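Local structure of beta-galactosidase (3TTY) at residues M510-E515 / S582-S587; E553-L558 / V571-K576. The protein hydrolyses terminal beta-galactosidic bonds, releasing galactose, with a TIM-barrel glycoside hydrolase domain that binds the sugar and a trimerisation domain in a three-chain assembly. All coordinates share one frame; numbering follows the deposited sequence.

Both contacts belong to the beta-galactosidase trimerisation domain. From the N-terminal side, the chain leaves helix 507-510 and enters strand 512-519; the end of the one and the start of the other are the first partner of contact 1. It then passes through several strands to residues 553-558, turns through a hairpin, and comes back as residues 571-576, closing the short loop of contact 2. The next strand, 580-585, closes the longer loop of contact 1, and contact 2 is nested inside that loop. Strands 556-561, 570-577 and 580-585 are successive neighbours in the large mixed sheet, whereas 512-519 pairs with 546-552. Contact 2 is thus pairing within the mixed sheet, and contact 1 packs helix end and strand start against it.

Contact 1: residues M510-E515 / S582-S587; sequences MGIWAE and SYYVAS
Tyr584 reaches from its strand toward residues 510-515 and touches three of their side chains in turn. Its CB lies 3.8 Å from Met510 CE, and the same methyl lies in the plane of the ring at its edge, 4.0 Å from Tyr584 CD1. Next, Ile512 crosses the ring at about a right angle: its CG1 is 4.0 Å from Tyr584 CG, and its CD1 stands 3.8 Å from the ring centroid, only 5° off the normal, a CH-pi contact centred on the face. At the tip, Tyr584 OH passes Ala514 CB at 4.1 Å and hydrogen-bonds to Asp548 OD2. A tyrosine suits this place because its broad face is greasy while its hydroxyl, on a buried residue, is satisfied by that carboxylate. CG anti to the backbone N (chi1 -166°) carries the ring out to where one face meets Ile512 CD1.

Met510 is bent at chi2 and chi3, which brings CE to 3.4 Å from Tyr583 O and SD alongside Ser582 CB. Ser582 OG bonds to Val509 O. A water donates to Met510 O and Ser582 O, joining two backbones that share no direct hydrogen bond. Gly511, with positive phi, suits the step out of the helix. The whole buried contact sets the end of helix 507-510 and the start of strand 512-519 against strand 580-585, with Thr573 of strand 570-577 beside Ile512 and Tyr584, and helix 591-604 packing on Tyr583.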
loop_
_atom_site.group_PDB
_atom_site.type_symbol
_atom_site.label_atom_id
_atom_site.label_comp_id
_atom_site.label_asym_id
_atom_site.label_seq_id
_atom_site.Cartn_x
_atom_site.Cartn_y
_atom_site.Cartn_z
ATOM N N MET A 510 31.893 -0.718 28.651
ATOM C CA MET A 510 30.552 -0.458 29.167
ATOM C C MET A 510 30.321 -1.124 30.526
ATOM O O MET A 510 29.501 -0.660 31.305
ATOM C CB MET A 510 29.482 -0.887 28.161
ATOM C CG MET A 510 29.541 -0.150 26.822
ATOM S SD MET A 510 29.751 1.643 26.945
ATOM C CE MET A 510 28.306 2.079 27.915
ATOM N N GLY A 511 31.038 -2.212 30.796
ATOM C CA GLY A 511 30.992 -2.882 32.091
ATOM C C GLY A 511 29.696 -3.617 32.353
ATOM O O GLY A 511 29.320 -3.853 33.510
ATOM N N ILE A 512 28.994 -3.973 31.283
ATOM C CA ILE A 512 27.756 -4.738 31.417
ATOM C C ILE A 512 27.700 -5.802 30.348
ATOM O O ILE A 512 28.320 -5.664 29.291
ATOM C CB ILE A 512 26.495 -3.858 31.266
ATOM C CG1 ILE A 512 26.423 -3.241 29.857
ATOM C CG2 ILE A 512 26.445 -2.777 32.328
ATOM C CD1 ILE A 512 25.555 -4.013 28.884
ATOM N N TRP A 513 26.945 -6.856 30.633
ATOM C CA TRP A 513 26.671 -7.902 29.669
ATOM C C TRP A 513 25.196 -7.853 29.372
ATOM O O TRP A 513 24.388 -8.026 30.271
ATOM C CB TRP A 513 27.014 -9.282 30.235
ATOM C CG TRP A 513 26.419 -10.396 29.437
ATOM C CD1 TRP A 513 26.361 -10.482 28.078
ATOM C CD2 TRP A 513 25.783 -11.579 29.941
ATOM N NE1 TRP A 513 25.741 -11.648 27.703
ATOM C CE2 TRP A 513 25.368 -12.336 28.827
ATOM C CE3 TRP A 513 25.531 -12.072 31.222
ATOM C CZ2 TRP A 513 24.710 -13.554 28.954
ATOM C CZ3 TRP A 513 24.881 -13.275 31.348
ATOM C CH2 TRP A 513 24.473 -14.007 30.218
ATOM N N ALA A 514 24.850 -7.609 28.113
ATOM C CA ALA A 514 23.461 -7.665 27.676
ATOM C C ALA A 514 23.093 -9.095 27.231
ATOM O O ALA A 514 23.549 -9.577 26.180
ATOM C CB ALA A 514 23.228 -6.672 26.558
ATOM N N GLU A 515 22.265 -9.761 28.031
ATOM C CA GLU A 515 21.875 -11.149 27.773
ATOM C C GLU A 515 20.902 -11.334 26.609
ATOM O O GLU A 515 21.148 -12.145 25.716
ATOM C CB GLU A 515 21.279 -11.776 29.029
ATOM C CG GLU A 515 20.679 -13.143 28.809
ATOM C CD GLU A 515 20.163 -13.755 30.100
ATOM O OE1 GLU A 515 20.671 -13.378 31.172
ATOM O OE2 GLU A 515 19.244 -14.599 30.048
ATOM N N SER A 582 31.460 5.570 31.423
ATOM C CA SER A 582 30.592 5.167 30.326
ATOM C C SER A 582 29.196 4.832 30.845
ATOM O O SER A 582 29.037 4.221 31.905
ATOM C CB SER A 582 31.180 3.989 29.543
ATOM O OG SER A 582 31.182 2.811 30.329
ATOM N N TYR A 583 28.189 5.257 30.087
ATOM C CA TYR A 583 26.795 5.093 30.470
ATOM C C TYR A 583 26.059 4.246 29.444
ATOM O O TYR A 583 26.065 4.549 28.255
ATOM C CB TYR A 583 26.118 6.466 30.583
ATOM C CG TYR A 583 26.630 7.330 31.720
ATOM C CD1 TYR A 583 26.007 7.309 32.964
ATOM C CD2 TYR A 583 27.726 8.167 31.550
ATOM C CE1 TYR A 583 26.456 8.094 34.004
ATOM C CE2 TYR A 583 28.189 8.946 32.590
ATOM C CZ TYR A 583 27.546 8.903 33.817
ATOM O OH TYR A 583 27.991 9.682 34.858
ATOM N N TYR A 584 25.418 3.185 29.906
ATOM C CA TYR A 584 24.637 2.335 29.027
ATOM C C TYR A 584 23.155 2.550 29.296
ATOM O O TYR A 584 22.702 2.413 30.429
ATOM C CB TYR A 584 24.996 0.878 29.269
ATOM C CG TYR A 584 24.515 -0.079 28.208
ATOM C CD1 TYR A 584 25.328 -0.411 27.133
ATOM C CD2 TYR A 584 23.262 -0.676 28.290
ATOM C CE1 TYR A 584 24.902 -1.297 26.160
ATOM C CE2 TYR A 584 22.820 -1.571 27.308
ATOM C CZ TYR A 584 23.651 -1.877 26.253
ATOM O OH TYR A 584 23.251 -2.758 25.275
ATOM N N VAL A 585 22.405 2.892 28.253
ATOM C CA VAL A 585 20.970 3.143 28.390
ATOM C C VAL A 585 20.222 1.999 27.733
ATOM O O VAL A 585 20.146 1.936 26.497
ATOM C CB VAL A 585 20.558 4.479 27.717
ATOM C CG1 VAL A 585 19.095 4.777 27.989
ATOM C CG2 VAL A 585 21.439 5.623 28.215
ATOM N N ALA A 586 19.663 1.105 28.549
ATOM C CA ALA A 586 19.162 -0.185 28.051
ATOM C C ALA A 586 17.812 -0.141 27.353
ATOM O O ALA A 586 17.316 -1.165 26.905
ATOM C CB ALA A 586 19.141 -1.233 29.175
ATOM N N SER A 587 17.210 1.038 27.267
ATOM C CA SER A 587 15.938 1.174 26.571
ATOM C C SER A 587 15.879 2.533 25.891
ATOM O O SER A 587 16.815 3.330 26.001
ATOM C CB SER A 587 14.772 1.006 27.546
ATOM O OG SER A 587 13.554 0.818 26.866
HETATM O O HOH W 1 27.657 1.425 31.938
#

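Contact 2: residues E553-L558 / V571-K576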
loop_
_atom_site.group_PDB
_atom_site.type_symbol
_atom_site.label_atom_id
_atom_site.label_comp_id
_atom_site.label_asym_id
_atom_site.label_seq_id
_atom_site.Cartn_x
_atom_site.Cartn_y
_atom_site.Cartn_z
ATOM N N GLU A 553 28.496 -5.854 35.509
ATOM C CA GLU A 553 29.705 -6.599 35.800
ATOM C C GLU A 553 30.662 -5.702 36.571
ATOM O O GLU A 553 30.961 -5.971 37.731
ATOM C CB GLU A 553 30.337 -7.133 34.503
ATOM C CG GLU A 553 29.428 -8.126 33.786
ATOM C CD GLU A 553 30.051 -8.767 32.557
ATOM O OE1 GLU A 553 30.510 -8.040 31.646
ATOM O OE2 GLU A 553 30.061 -10.015 32.496
ATOM N N THR A 554 31.126 -4.633 35.934
ATOM C CA THR A 554 31.959 -3.643 36.607
ATOM C C THR A 554 31.175 -2.350 36.845
ATOM O O THR A 554 31.578 -1.485 37.634
ATOM C CB THR A 554 33.229 -3.329 35.783
ATOM O OG1 THR A 554 34.174 -4.402 35.937
ATOM C CG2 THR A 554 33.886 -2.059 36.280
ATOM N N ALA A 555 30.045 -2.227 36.160
ATOM C CA ALA A 555 29.262 -0.995 36.179
ATOM C C ALA A 555 28.337 -0.866 37.391
ATOM O O ALA A 555 27.758 -1.844 37.864
ATOM C CB ALA A 555 28.456 -0.874 34.889
ATOM N N GLU A 556 28.214 0.358 37.885
ATOM C CA GLU A 556 27.240 0.699 38.915
ATOM C C GLU A 556 25.861 0.844 38.280
ATOM O O GLU A 556 25.740 1.362 37.166
ATOM C CB GLU A 556 27.652 2.015 39.581
ATOM C CG GLU A 556 26.661 2.593 40.583
ATOM C CD GLU A 556 27.070 3.985 41.082
ATOM O OE1 GLU A 556 27.980 4.607 40.480
ATOM O OE2 GLU A 556 26.478 4.462 42.074
ATOM N N VAL A 557 24.831 0.374 38.982
ATOM C CA VAL A 557 23.447 0.479 38.521
ATOM C C VAL A 557 22.813 1.748 39.074
ATOM O O VAL A 557 22.765 1.947 40.285
ATOM C CB VAL A 557 22.607 -0.744 38.965
ATOM C CG1 VAL A 557 21.146 -0.607 38.517
ATOM C CG2 VAL A 557 23.214 -2.042 38.430
ATOM N N LEU A 558 22.340 2.616 38.183
ATOM C CA LEU A 558 21.741 3.879 38.600
ATOM C C LEU A 558 20.221 3.837 38.553
ATOM O O LEU A 558 19.558 4.633 39.221
ATOM C CB LEU A 558 22.266 5.041 37.748
ATOM C CG LEU A 558 23.780 5.247 37.755
ATOM C CD1 LEU A 558 24.147 6.402 36.864
ATOM C CD2 LEU A 558 24.303 5.481 39.173
ATOM N N VAL A 571 18.652 -0.685 33.917
ATOM C CA VAL A 571 18.307 -0.014 32.663
ATOM C C VAL A 571 19.219 1.197 32.431
ATOM O O VAL A 571 19.421 1.631 31.292
ATOM C CB VAL A 571 16.807 0.360 32.591
ATOM C CG1 VAL A 571 16.422 1.322 33.714
ATOM C CG2 VAL A 571 16.460 0.937 31.225
ATOM N N LEU A 572 19.790 1.729 33.511
ATOM C CA LEU A 572 20.839 2.740 33.383
ATOM C C LEU A 572 22.062 2.374 34.223
ATOM O O LEU A 572 21.957 2.151 35.434
ATOM C CB LEU A 572 20.337 4.124 33.769
ATOM C CG LEU A 572 21.385 5.230 33.660
ATOM C CD1 LEU A 572 21.846 5.414 32.220
ATOM C CD2 LEU A 572 20.875 6.562 34.251
ATOM N N THR A 573 23.225 2.311 33.576
ATOM C CA THR A 573 24.449 1.962 34.281
ATOM C C THR A 573 25.551 2.983 34.027
ATOM O O THR A 573 25.555 3.660 32.995
ATOM C CB THR A 573 24.939 0.544 33.897
ATOM O OG1 THR A 573 25.405 0.542 32.540
ATOM C CG2 THR A 573 23.798 -0.487 34.066
ATOM N N ARG A 574 26.468 3.097 34.987
ATOM C CA ARG A 574 27.644 3.954 34.868
ATOM C C ARG A 574 28.894 3.142 35.196
ATOM O O ARG A 574 29.023 2.621 36.310
ATOM C CB ARG A 574 27.546 5.151 35.824
ATOM C CG ARG A 574 28.759 6.082 35.808
ATOM C CD ARG A 574 28.657 7.164 36.877
ATOM N NE ARG A 574 29.695 8.185 36.748
ATOM C CZ ARG A 574 30.865 8.153 37.381
ATOM N NH1 ARG A 574 31.155 7.144 38.193
ATOM N NH2 ARG A 574 31.749 9.130 37.211
ATOM N N ASN A 575 29.804 3.032 34.228
ATOM C CA ASN A 575 31.076 2.347 34.447
ATOM C C ASN A 575 32.249 3.295 34.517
ATOM O O ASN A 575 32.488 4.044 33.578
ATOM C CB ASN A 575 31.374 1.320 33.344
ATOM C CG ASN A 575 32.473 0.315 33.763
ATOM O OD1 ASN A 575 32.455 -0.199 34.876
ATOM N ND2 ASN A 575 33.434 0.072 32.888
ATOM N N LYS A 576 33.008 3.243 35.608
ATOM C CA LYS A 576 34.254 4.012 35.683
ATOM C C LYS A 576 35.373 3.265 34.961
ATOM O O LYS A 576 35.600 2.085 35.211
ATOM C CB LYS A 576 34.659 4.276 37.133
ATOM C CG LYS A 576 35.793 5.291 37.269
ATOM C CD LYS A 576 35.330 6.688 36.854
ATOM C CE LYS A 576 36.396 7.736 37.142
ATOM N NZ LYS A 576 35.980 9.114 36.733
HETATM O O HOH W 2 30.200 4.339 38.559
#
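Glu556 and Arg574 form a hydrogen-bonded pair of an antiparallel beta hairpin, strands 556-561 and 570-577, and their side chains leave the same face of the sheet. Arg574 N bonds Glu556 O and Glu556 N bonds Arg574 O, both at 2.9 Å. Leu558 N continues the pairing to Leu572 O, just where Val571 and Leu572 make a classic beta bulge opposite Ala559.

Leu558 is set obliquely against both Leu572 and Arg574. It offers CB to Leu572 CD2 at 4.1 Å and, further out, CD1 to the aliphatic base of Arg574, 3.8 Å from Arg574 CB; a leucine is long enough to serve both neighbours. In the non-hydrogen-bonded pair, Val557 and Thr573 point to the opposite face. There the small Ala555 fits close against Thr573, CB to CB 3.9 Å, and both touch Ile512.

Asn575 also rests its CB on Ala555 CB, while its amide ND2 reaches Val509 O. Replacing Asn575 by an alanine would remove that donor and is likely to leave Val509 O with one hydrogen-bond partner fewer.

Arg574 stretches out, CG anti to the backbone N and the chain extended to NE, to a salt bridge with Glu604. Its NH1 stays 4.7 Å from Glu556 OE1; a water bridges them, accepting from NH1 at 3.0 Å and donating to OE1 and to Arg574 O.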